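Local coordinates for protein endo-beta-1,4-glucanase (Bacillus licheniformis, PDB 2JEN) that hydrolyses internal beta-1,4-glucosidic bonds of xyloglucan, a plant cell-wall polysaccharide, as a glycoside hydrolase of family 12, at residues A[55-64]-A[75-83]; A[165-173]-A[182-190]. The protein carries 1 engineered substitution. One frame throughout, in Å; residues are numbered along the deposited sequence.

Contact 1: A[55-64]-A[75-83]. With SO4 (sulfate ion), chain G.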
loop_
_atom_site.group_PDB
_atom_site.type_symbol
_atom_site.label_atom_id
_atom_site.label_comp_id
_atom_site.label_asym_id
_atom_site.label_seq_id
_atom_site.Cartn_x
_atom_site.Cartn_y
_atom_site.Cartn_z
ATOM N N ALA A 55 -6.761 11.195 -15.773
ATOM C CA ALA A 55 -6.942 9.906 -15.097
ATOM C C ALA A 55 -8.370 9.476 -14.827
ATOM O O ALA A 55 -8.586 8.362 -14.352
ATOM C CB ALA A 55 -6.182 9.953 -13.791
ATOM N N ASP A 56 -9.363 10.327 -15.118
ATOM C CA ASP A 56 -10.735 10.072 -14.625
ATOM C C ASP A 56 -11.324 8.731 -15.063
ATOM O O ASP A 56 -12.116 8.131 -14.316
ATOM C CB ASP A 56 -11.729 11.189 -15.055
ATOM C CG ASP A 56 -11.482 12.531 -14.401
ATOM O OD1 ASP A 56 -10.757 12.635 -13.389
ATOM O OD2 ASP A 56 -12.043 13.493 -14.972
ATOM N N GLN A 57 -11.003 8.280 -16.272
ATOM C CA GLN A 57 -11.645 7.113 -16.839
ATOM C C GLN A 57 -10.787 5.857 -16.853
ATOM O O GLN A 57 -11.117 4.879 -17.534
ATOM C CB GLN A 57 -12.148 7.420 -18.260
ATOM C CG GLN A 57 -13.146 8.570 -18.325
ATOM C CD GLN A 57 -13.673 8.760 -19.707
ATOM O OE1 GLN A 57 -13.099 9.489 -20.495
ATOM N NE2 GLN A 57 -14.763 8.083 -20.015
ATOM N N VAL A 58 -9.715 5.869 -16.069
ATOM C CA VAL A 58 -8.833 4.703 -15.932
ATOM C C VAL A 58 -8.631 4.325 -14.476
ATOM O O VAL A 58 -8.880 5.134 -13.578
ATOM C CB VAL A 58 -7.495 4.870 -16.682
ATOM C CG1 VAL A 58 -7.740 5.070 -18.216
ATOM C CG2 VAL A 58 -6.676 6.026 -16.128
ATOM N N SER A 59 -8.137 3.122 -14.255
ATOM C CA SER A 59 -7.959 2.602 -12.912
ATOM C C SER A 59 -6.689 1.753 -12.860
ATOM O O SER A 59 -6.052 1.518 -13.878
ATOM C CB SER A 59 -9.191 1.800 -12.473
ATOM O OG SER A 59 -9.129 1.423 -11.105
ATOM N N GLY A 60 -6.323 1.318 -11.680
ATOM C CA GLY A 60 -5.150 0.505 -11.511
ATOM C C GLY A 60 -3.846 1.242 -11.380
ATOM O O GLY A 60 -2.785 0.627 -11.463
ATOM N N TRP A 61 -3.916 2.555 -11.249
ATOM C CA TRP A 61 -2.753 3.402 -11.368
ATOM C C TRP A 61 -2.262 3.948 -10.047
ATOM O O TRP A 61 -2.981 3.971 -9.040
ATOM C CB TRP A 61 -3.074 4.573 -12.308
ATOM C CG TRP A 61 -4.166 5.475 -11.874
ATOM C CD1 TRP A 61 -5.490 5.454 -12.278
ATOM C CD2 TRP A 61 -4.024 6.640 -11.041
ATOM N NE1 TRP A 61 -6.160 6.522 -11.730
ATOM C CE2 TRP A 61 -5.291 7.264 -10.969
ATOM C CE3 TRP A 61 -2.942 7.244 -10.416
ATOM C CZ2 TRP A 61 -5.465 8.459 -10.288
ATOM C CZ3 TRP A 61 -3.137 8.426 -9.746
ATOM C CH2 TRP A 61 -4.398 9.012 -9.697
ATOM N N TRP A 62 -1.006 4.383 -10.065
ATOM C CA TRP A 62 -0.453 5.128 -8.955
ATOM C C TRP A 62 0.619 6.089 -9.496
ATOM O O TRP A 62 1.167 5.872 -10.575
ATOM C CB TRP A 62 0.057 4.230 -7.839
ATOM C CG TRP A 62 0.913 3.152 -8.199
ATOM C CD1 TRP A 62 0.547 1.821 -8.371
ATOM C CD2 TRP A 62 2.268 3.216 -8.438
ATOM N NE1 TRP A 62 1.608 1.082 -8.661
ATOM C CE2 TRP A 62 2.700 1.885 -8.728
ATOM C CE3 TRP A 62 3.189 4.229 -8.442
ATOM C CZ2 TRP A 62 3.997 1.569 -9.013
ATOM C CZ3 TRP A 62 4.509 3.901 -8.707
ATOM C CH2 TRP A 62 4.888 2.598 -9.008
ATOM N N GLN A 63 0.896 7.148 -8.741
ATOM C CA GLN A 63 1.896 8.134 -9.118
ATOM C C GLN A 63 2.360 8.858 -7.891
ATOM O O GLN A 63 1.535 9.371 -7.133
ATOM C CB GLN A 63 1.334 9.112 -10.154
ATOM C CG GLN A 63 2.373 10.022 -10.787
ATOM C CD GLN A 63 1.777 10.834 -11.913
ATOM O OE1 GLN A 63 1.667 10.340 -13.039
ATOM N NE2 GLN A 63 1.300 12.031 -11.607
ATOM N N THR A 64 3.676 8.871 -7.699
ATOM C CA THR A 64 4.324 9.438 -6.507
ATOM C C THR A 64 5.375 10.457 -6.955
ATOM O O THR A 64 6.219 10.121 -7.794
ATOM C CB THR A 64 5.013 8.288 -5.739
ATOM O OG1 THR A 64 3.976 7.444 -5.182
ATOM C CG2 THR A 64 6.008 8.765 -4.622
ATOM N N TRP A 75 9.798 11.432 -9.963
ATOM C CA TRP A 75 8.494 10.808 -9.772
ATOM C C TRP A 75 8.505 9.403 -10.356
ATOM O O TRP A 75 9.340 9.087 -11.177
ATOM C CB TRP A 75 7.340 11.657 -10.315
ATOM C CG TRP A 75 7.548 12.204 -11.703
ATOM C CD1 TRP A 75 7.215 11.604 -12.885
ATOM C CD2 TRP A 75 8.067 13.497 -12.046
ATOM N NE1 TRP A 75 7.563 12.414 -13.932
ATOM C CE2 TRP A 75 8.055 13.598 -13.453
ATOM C CE3 TRP A 75 8.547 14.585 -11.306
ATOM C CZ2 TRP A 75 8.535 14.709 -14.131
ATOM C CZ3 TRP A 75 9.034 15.684 -11.987
ATOM C CH2 TRP A 75 9.016 15.737 -13.388
ATOM N N VAL A 76 7.577 8.589 -9.871
ATOM C CA VAL A 76 7.453 7.196 -10.145
ATOM C C VAL A 76 5.976 6.978 -10.516
ATOM O O VAL A 76 5.100 7.571 -9.886
ATOM C CB VAL A 76 7.846 6.452 -8.859
ATOM C CG1 VAL A 76 7.976 4.962 -9.137
ATOM C CG2 VAL A 76 9.167 7.081 -8.249
ATOM N N TRP A 77 5.693 6.117 -11.478
ATOM C CA TRP A 77 4.328 5.964 -11.950
ATOM C C TRP A 77 4.004 4.559 -12.440
ATOM O O TRP A 77 4.895 3.763 -12.801
ATOM C CB TRP A 77 4.046 6.930 -13.116
ATOM C CG TRP A 77 4.793 6.674 -14.408
ATOM C CD1 TRP A 77 4.440 5.829 -15.407
ATOM C CD2 TRP A 77 6.015 7.297 -14.840
ATOM N NE1 TRP A 77 5.366 5.888 -16.434
ATOM C CE2 TRP A 77 6.332 6.790 -16.111
ATOM C CE3 TRP A 77 6.868 8.240 -14.276
ATOM C CZ2 TRP A 77 7.437 7.228 -16.836
ATOM C CZ3 TRP A 77 7.992 8.656 -14.998
ATOM C CH2 TRP A 77 8.232 8.162 -16.268
ATOM N N ASN A 78 2.709 4.295 -12.471
ATOM C CA ASN A 78 2.150 3.131 -13.101
ATOM C C ASN A 78 0.786 3.453 -13.667
ATOM O O ASN A 78 -0.123 3.793 -12.911
ATOM C CB ASN A 78 1.977 2.015 -12.060
ATOM C CG ASN A 78 1.313 0.799 -12.601
ATOM O OD1 ASN A 78 1.609 0.356 -13.696
ATOM N ND2 ASN A 78 0.369 0.266 -11.856
ATOM N N TRP A 79 0.677 3.427 -15.007
ATOM C CA TRP A 79 -0.495 3.887 -15.767
ATOM C C TRP A 79 -0.891 2.729 -16.725
ATOM O O TRP A 79 -0.562 2.740 -17.914
ATOM C CB TRP A 79 -0.229 5.176 -16.538
ATOM C CG TRP A 79 -0.183 6.328 -15.616
ATOM C CD1 TRP A 79 0.915 6.975 -15.171
ATOM C CD2 TRP A 79 -1.298 6.941 -14.968
ATOM N NE1 TRP A 79 0.564 7.975 -14.281
ATOM C CE2 TRP A 79 -0.797 7.939 -14.122
ATOM C CE3 TRP A 79 -2.668 6.734 -15.014
ATOM C CZ2 TRP A 79 -1.628 8.740 -13.363
ATOM C CZ3 TRP A 79 -3.494 7.542 -14.273
ATOM C CH2 TRP A 79 -2.965 8.523 -13.438
ATOM N N PRO A 80 -1.559 1.680 -16.214
ATOM C CA PRO A 80 -1.874 0.571 -17.115
ATOM C C PRO A 80 -2.989 0.874 -18.114
ATOM O O PRO A 80 -4.169 0.788 -17.801
ATOM C CB PRO A 80 -2.243 -0.579 -16.165
ATOM C CG PRO A 80 -1.802 -0.154 -14.826
ATOM C CD PRO A 80 -1.915 1.340 -14.832
ATOM N N SER A 81 -2.601 1.215 -19.336
ATOM C CA SER A 81 -3.542 1.558 -20.400
ATOM C C SER A 81 -2.822 1.552 -21.754
ATOM O O SER A 81 -1.655 1.934 -21.839
ATOM C CB SER A 81 -4.070 2.977 -20.183
ATOM O OG SER A 81 -4.999 3.357 -21.235
ATOM N N ASN A 82 -3.556 1.169 -22.788
ATOM C CA ASN A 82 -3.055 1.182 -24.158
ATOM C C ASN A 82 -3.478 2.399 -24.967
ATOM O O ASN A 82 -3.076 2.517 -26.135
ATOM C CB ASN A 82 -3.447 -0.092 -24.902
ATOM C CG ASN A 82 -4.942 -0.239 -25.074
ATOM O OD1 ASN A 82 -5.635 0.741 -25.412
ATOM N ND2 ASN A 82 -5.469 -1.450 -24.870
ATOM N N THR A 83 -4.260 3.313 -24.387
ATOM C CA THR A 83 -4.875 4.325 -25.187
ATOM C C THR A 83 -3.981 5.533 -25.400
ATOM O O THR A 83 -3.001 5.746 -24.700
ATOM C CB THR A 83 -6.231 4.772 -24.671
ATOM O OG1 THR A 83 -6.010 5.500 -23.463
ATOM C CG2 THR A 83 -7.214 3.597 -24.466
HETATM S S SO4 G . -16.196 6.444 -16.879
HETATM O O1 SO4 G . -15.037 6.368 -16.014
HETATM O O2 SO4 G . -16.438 7.768 -17.449
HETATM O O3 SO4 G . -15.650 5.634 -17.989
HETATM O O4 SO4 G . -17.408 5.717 -16.521
HETATM O O HOH W 1 -4.775 3.058 -15.877
HETATM O O HOH W 2 -1.708 -1.835 -11.174
#
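Trp61 and Trp79 lie side by side in an offset stack, their planes 18° apart, with Trp61 CD2 3.2 Å from Trp79 CH2. Trp61 CG sits between its backbone N and carbonyl carbon (chi1 61°), which lays the indole against Trp79; Trp61 CB itself rests over the six-membered ring of Trp79. Ala55 CB meets the edge of Trp79, 3.5 Å from Trp79 CH2, and also sits over the Trp61 face on which Trp79 stacks. Trp79 NE1 donates to Gln63 OE1 at 2.9 Å, close to the indole plane, while Gln63 NE2 is taken by Asn50. With an alanine at Trp61, Trp79 would probably lose its stacking partner and Ala55 CB the indole beneath it. On the other side of the hairpin, Asn78 CB packs over the Trp62 indole, and Asn78 OD1 is bonded to Thr248. Paired backbone bonds join Trp62 with Asn78 and Thr64 with Val76. At the type I turn from Ala55 to Val58, a sulfate, probably from the crystallisation liquor, accepts from Gln57 NE2 and from Lys38 of the third subunit, another copy of the protein. Beyond the strand pairing, then, one amide serves the buried indole N-H, and two waters serve the carbonyls of Ser59, Gly60 and Pro80.

Contact 2: A[165-173]-A[182-190]. With GLC (alpha-D-glucopyranose), chain C; GLC (alpha-D-glucopyranose), chain B; XYS (alpha-D-xylopyranose), chain D.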
loop_
_atom_site.group_PDB
_atom_site.type_symbol
_atom_site.label_atom_id
_atom_site.label_comp_id
_atom_site.label_asym_id
_atom_site.label_seq_id
_atom_site.Cartn_x
_atom_site.Cartn_y
_atom_site.Cartn_z
ATOM N N ALA A 165 5.329 7.914 -28.663
ATOM C CA ALA A 165 4.237 8.878 -28.684
ATOM C C ALA A 165 4.282 9.770 -29.903
ATOM O O ALA A 165 5.096 9.574 -30.821
ATOM C CB ALA A 165 4.203 9.747 -27.367
ATOM N N GLY A 166 3.368 10.723 -29.929
ATOM C CA GLY A 166 3.348 11.733 -30.969
ATOM C C GLY A 166 2.486 12.889 -30.523
ATOM O O GLY A 166 1.635 12.734 -29.653
ATOM N N PRO A 167 2.729 14.073 -31.073
ATOM C CA PRO A 167 2.137 15.278 -30.598
ATOM C C PRO A 167 0.782 15.602 -31.202
ATOM O O PRO A 167 0.315 14.926 -32.147
ATOM C CB PRO A 167 3.171 16.330 -31.002
ATOM C CG PRO A 167 3.644 15.819 -32.318
ATOM C CD PRO A 167 3.761 14.340 -32.095
ATOM N N ALA A 168 0.170 16.653 -30.672
ATOM C CA ALA A 168 -1.078 17.174 -31.201
ATOM C C ALA A 168 -0.759 17.967 -32.465
ATOM O O ALA A 168 0.299 18.594 -32.602
ATOM C CB ALA A 168 -1.738 18.066 -30.190
ATOM N N GLY A 169 -1.699 17.961 -33.380
ATOM C CA GLY A 169 -1.592 18.791 -34.567
ATOM C C GLY A 169 -0.844 18.135 -35.689
ATOM O O GLY A 169 -0.652 16.904 -35.720
ATOM N N SER A 170 -0.418 18.962 -36.642
ATOM C CA SER A 170 0.177 18.475 -37.872
ATOM C C SER A 170 1.622 18.933 -37.997
ATOM O O SER A 170 2.000 20.021 -37.557
ATOM C CB SER A 170 -0.616 18.947 -39.095
ATOM O OG SER A 170 -1.849 18.261 -39.148
ATOM N N TYR A 171 2.424 18.081 -38.599
ATOM C CA TYR A 171 3.829 18.356 -38.820
ATOM C C TYR A 171 4.026 19.507 -39.805
ATOM O O TYR A 171 3.453 19.504 -40.898
ATOM C CB TYR A 171 4.507 17.098 -39.364
ATOM C CG TYR A 171 5.965 17.278 -39.734
ATOM C CD1 TYR A 171 6.952 17.534 -38.796
ATOM C CD2 TYR A 171 6.348 17.232 -41.066
ATOM C CE1 TYR A 171 8.275 17.692 -39.171
ATOM C CE2 TYR A 171 7.665 17.398 -41.433
ATOM C CZ TYR A 171 8.617 17.629 -40.492
ATOM O OH TYR A 171 9.952 17.749 -40.886
ATOM N N VAL A 172 4.894 20.434 -39.433
ATOM C CA VAL A 172 5.216 21.608 -40.215
ATOM C C VAL A 172 6.535 21.420 -40.967
ATOM O O VAL A 172 6.577 21.408 -42.218
ATOM C CB VAL A 172 5.295 22.863 -39.325
ATOM C CG1 VAL A 172 5.591 24.094 -40.194
ATOM C CG2 VAL A 172 3.989 23.052 -38.525
ATOM N N GLU A 173 7.611 21.294 -40.218
ATOM C CA GLU A 173 8.972 21.258 -40.710
ATOM C C GLU A 173 9.924 20.919 -39.581
ATOM O O GLU A 173 9.544 20.937 -38.408
ATOM C CB GLU A 173 9.363 22.611 -41.306
ATOM C CG GLU A 173 9.475 23.728 -40.309
ATOM C CD GLU A 173 9.425 25.127 -40.911
ATOM O OE1 GLU A 173 9.274 25.241 -42.141
ATOM O OE2 GLU A 173 9.516 26.126 -40.152
ATOM N N TRP A 182 14.640 20.028 -34.232
ATOM C CA TRP A 182 13.287 19.825 -33.720
ATOM C C TRP A 182 12.320 19.634 -34.867
ATOM O O TRP A 182 12.297 20.424 -35.815
ATOM C CB TRP A 182 12.818 21.060 -32.949
ATOM C CG TRP A 182 13.785 21.563 -31.909
ATOM C CD1 TRP A 182 14.676 22.546 -32.082
ATOM C CD2 TRP A 182 13.956 21.090 -30.576
ATOM N NE1 TRP A 182 15.417 22.733 -30.958
ATOM C CE2 TRP A 182 14.982 21.856 -30.001
ATOM C CE3 TRP A 182 13.327 20.097 -29.803
ATOM C CZ2 TRP A 182 15.438 21.632 -28.692
ATOM C CZ3 TRP A 182 13.774 19.878 -28.523
ATOM C CH2 TRP A 182 14.787 20.655 -27.956
ATOM N N LYS A 183 11.461 18.631 -34.757
ATOM C CA LYS A 183 10.284 18.529 -35.629
ATOM C C LYS A 183 9.189 19.408 -35.027
ATOM O O LYS A 183 8.865 19.277 -33.853
ATOM C CB LYS A 183 9.810 17.082 -35.720
ATOM C CG LYS A 183 10.853 16.161 -36.284
ATOM C CD LYS A 183 10.420 14.701 -36.151
ATOM C CE LYS A 183 10.600 14.169 -34.650
ATOM N NZ LYS A 183 10.369 12.675 -34.513
ATOM N N VAL A 184 8.637 20.311 -35.809
ATOM C CA VAL A 184 7.673 21.304 -35.367
ATOM C C VAL A 184 6.271 20.887 -35.784
ATOM O O VAL A 184 6.068 20.478 -36.930
ATOM C CB VAL A 184 7.966 22.693 -35.963
ATOM C CG1 VAL A 184 6.930 23.723 -35.540
ATOM C CG2 VAL A 184 9.398 23.123 -35.682
ATOM N N TYR A 185 5.331 20.947 -34.854
ATOM C CA TYR A 185 3.928 20.640 -35.058
ATOM C C TYR A 185 3.050 21.781 -34.589
ATOM O O TYR A 185 3.382 22.495 -33.621
ATOM C CB TYR A 185 3.537 19.390 -34.280
ATOM C CG TYR A 185 4.291 18.167 -34.728
ATOM C CD1 TYR A 185 5.598 17.948 -34.333
ATOM C CD2 TYR A 185 3.675 17.180 -35.498
ATOM C CE1 TYR A 185 6.294 16.822 -34.737
ATOM C CE2 TYR A 185 4.385 16.038 -35.899
ATOM C CZ TYR A 185 5.677 15.898 -35.523
ATOM O OH TYR A 185 6.392 14.751 -35.911
ATOM N N LYS A 186 1.906 21.956 -35.242
ATOM C CA LYS A 186 0.949 23.013 -34.902
ATOM C C LYS A 186 -0.450 22.417 -34.854
ATOM O O LYS A 186 -0.907 21.816 -35.819
ATOM C CB LYS A 186 1.023 24.156 -35.921
ATOM C CG LYS A 186 0.048 25.293 -35.645
ATOM C CD LYS A 186 0.193 26.397 -36.676
ATOM C CE LYS A 186 -0.614 27.646 -36.375
ATOM N NZ LYS A 186 -2.095 27.449 -36.335
ATOM N N GLY A 187 -1.125 22.599 -33.731
ATOM C CA GLY A 187 -2.493 22.196 -33.543
ATOM C C GLY A 187 -3.248 23.156 -32.670
ATOM O O GLY A 187 -2.750 24.213 -32.315
ATOM N N TYR A 188 -4.454 22.721 -32.292
ATOM C CA TYR A 188 -5.355 23.512 -31.456
ATOM C C TYR A 188 -6.064 22.580 -30.508
ATOM O O TYR A 188 -6.582 21.549 -30.930
ATOM C CB TYR A 188 -6.371 24.258 -32.301
ATOM C CG TYR A 188 -7.385 25.054 -31.511
ATOM C CD1 TYR A 188 -8.656 24.554 -31.253
ATOM C CD2 TYR A 188 -7.056 26.261 -30.966
ATOM C CE1 TYR A 188 -9.579 25.277 -30.517
ATOM C CE2 TYR A 188 -7.965 26.989 -30.210
ATOM C CZ TYR A 188 -9.234 26.489 -29.989
ATOM O OH TYR A 188 -10.153 27.208 -29.236
ATOM N N ILE A 189 -6.035 22.920 -29.221
ATOM C CA ILE A 189 -6.707 22.136 -28.176
ATOM C C ILE A 189 -8.002 22.851 -27.815
ATOM O O ILE A 189 -7.996 23.959 -27.290
ATOM C CB ILE A 189 -5.798 22.015 -26.921
ATOM C CG1 ILE A 189 -4.430 21.458 -27.301
ATOM C CG2 ILE A 189 -6.535 21.179 -25.854
ATOM C CD1 ILE A 189 -4.465 20.085 -27.893
ATOM N N ASP A 190 -9.107 22.164 -28.032
ATOM C CA ASP A 190 -10.429 22.675 -27.659
ATOM C C ASP A 190 -10.723 22.279 -26.209
ATOM O O ASP A 190 -10.822 21.100 -25.902
ATOM C CB ASP A 190 -11.444 22.139 -28.654
ATOM C CG ASP A 190 -12.829 22.719 -28.490
ATOM O OD1 ASP A 190 -13.175 23.112 -27.372
ATOM O OD2 ASP A 190 -13.625 22.701 -29.475
HETATM C C1 GLC C . -3.896 11.880 -31.696
HETATM C C2 GLC C . -4.423 13.228 -31.252
HETATM C C3 GLC C . -3.341 14.068 -30.574
HETATM C C4 GLC C . -2.621 13.254 -29.494
HETATM C C5 GLC C . -2.146 11.942 -30.092
HETATM C C6 GLC C . -1.493 11.036 -29.039
HETATM O O1 GLC C . -4.992 11.062 -32.070
HETATM O O2 GLC C . -4.847 13.953 -32.397
HETATM O O3 GLC C . -3.884 15.240 -30.013
HETATM O O4 GLC C . -1.465 13.950 -29.050
HETATM O O5 GLC C . -3.271 11.236 -30.601
HETATM O O6 GLC C . -1.220 9.785 -29.664
HETATM C C1 GLC B . -1.448 14.400 -27.679
HETATM C C2 GLC B . -0.092 15.005 -27.406
HETATM C C3 GLC B . -0.031 15.648 -26.042
HETATM C C4 GLC B . -1.230 16.560 -25.774
HETATM C C5 GLC B . -2.520 15.821 -26.170
HETATM C C6 GLC B . -3.727 16.747 -26.043
HETATM O O2 GLC B . 0.883 13.986 -27.458
HETATM O O3 GLC B . 1.147 16.409 -25.960
HETATM O O4 GLC B . -1.232 16.971 -24.407
HETATM O O5 GLC B . -2.437 15.415 -27.517
HETATM O O6 GLC B . -4.920 15.962 -26.088
HETATM C C1 XYS D . 0.149 9.531 -29.945
HETATM C C2 XYS D . 0.251 8.306 -30.817
HETATM C C3 XYS D . -0.230 7.088 -30.058
HETATM C C4 XYS D . 0.544 6.981 -28.756
HETATM C C5 XYS D . 0.389 8.292 -28.008
HETATM O O2 XYS D . -0.512 8.486 -32.017
HETATM O O3 XYS D . -0.079 5.910 -30.839
HETATM O O4 XYS D . -0.045 5.956 -27.969
HETATM O O5 XYS D . 0.884 9.394 -28.767
#
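Pro167 drops CG onto the centre of the Tyr185 ring, a CH-pi contact almost along the ring normal, with Pro167 CG 3.3 Å from the centroid. The opposite face of the same ring receives Tyr171, edge-to-face, with planes at 60°. Tyr185 CG stands anti to its own carbonyl carbon (chi1 -62°), whereas Tyr171 CG is turned anti to the backbone N (chi1 176°), and these two different first torsions bring the edge of Tyr171 toward the face of Tyr185. Tyr171 CE1 reaches on to Lys183 CB at 3.8 Å, and its hydroxyl bonds to Thr174. The pairing belongs to the antiparallel hairpin of strands 170-177 and 180-192 in the family 12 jelly roll. Ser170 and Lys186 exchange backbone bonds; further along, Val172 N bonds to Val184 O but Val184 N to Glu173 O, so two residues face one, as in a beta bulge. Val172 CG2, anti to the carbonyl carbon, reaches Lys186 CB at 4.1 Å, and the Lys186 chain, extended as far as its bend at chi4, makes a cation-pi contact with Trp228. Gly169 CA lies 3.7 Å from Gly187 CA, too close for a CB on either. Ahead of the strand the chain bends along the glycan: Gly166 O accepts from O2 of one glucose at 2.6 Å. Ala168 CB touches Ile189 CD1 at 4.1 Å, and Ile189 CD1 in turn lies 3.9 Å from C6 of that glucose.

From the N terminus the chain first reaches contact 1, which closes the hairpin of strands 62-67 and 72-79 together with the loops that flank it, within the antiparallel six-stranded sheet. Roughly eighty residues later, after strands 91-95, 118-128, 131-141 and 154-163 have been laid down, contact 2 closes the hairpin of 170-177 and 180-192 in the larger mixed sheet. The two are in series, neither nesting nor crossing, with centres about 24 Å apart and nearest atoms about 9 Å apart. Contact 2 touches the glycan directly; contact 1 stays back from it, the Ala55 side chain about 7 Å from a xylose, though its segments are flanked in sequence by Trp53 and Ser84, two residues of the sugar pocket.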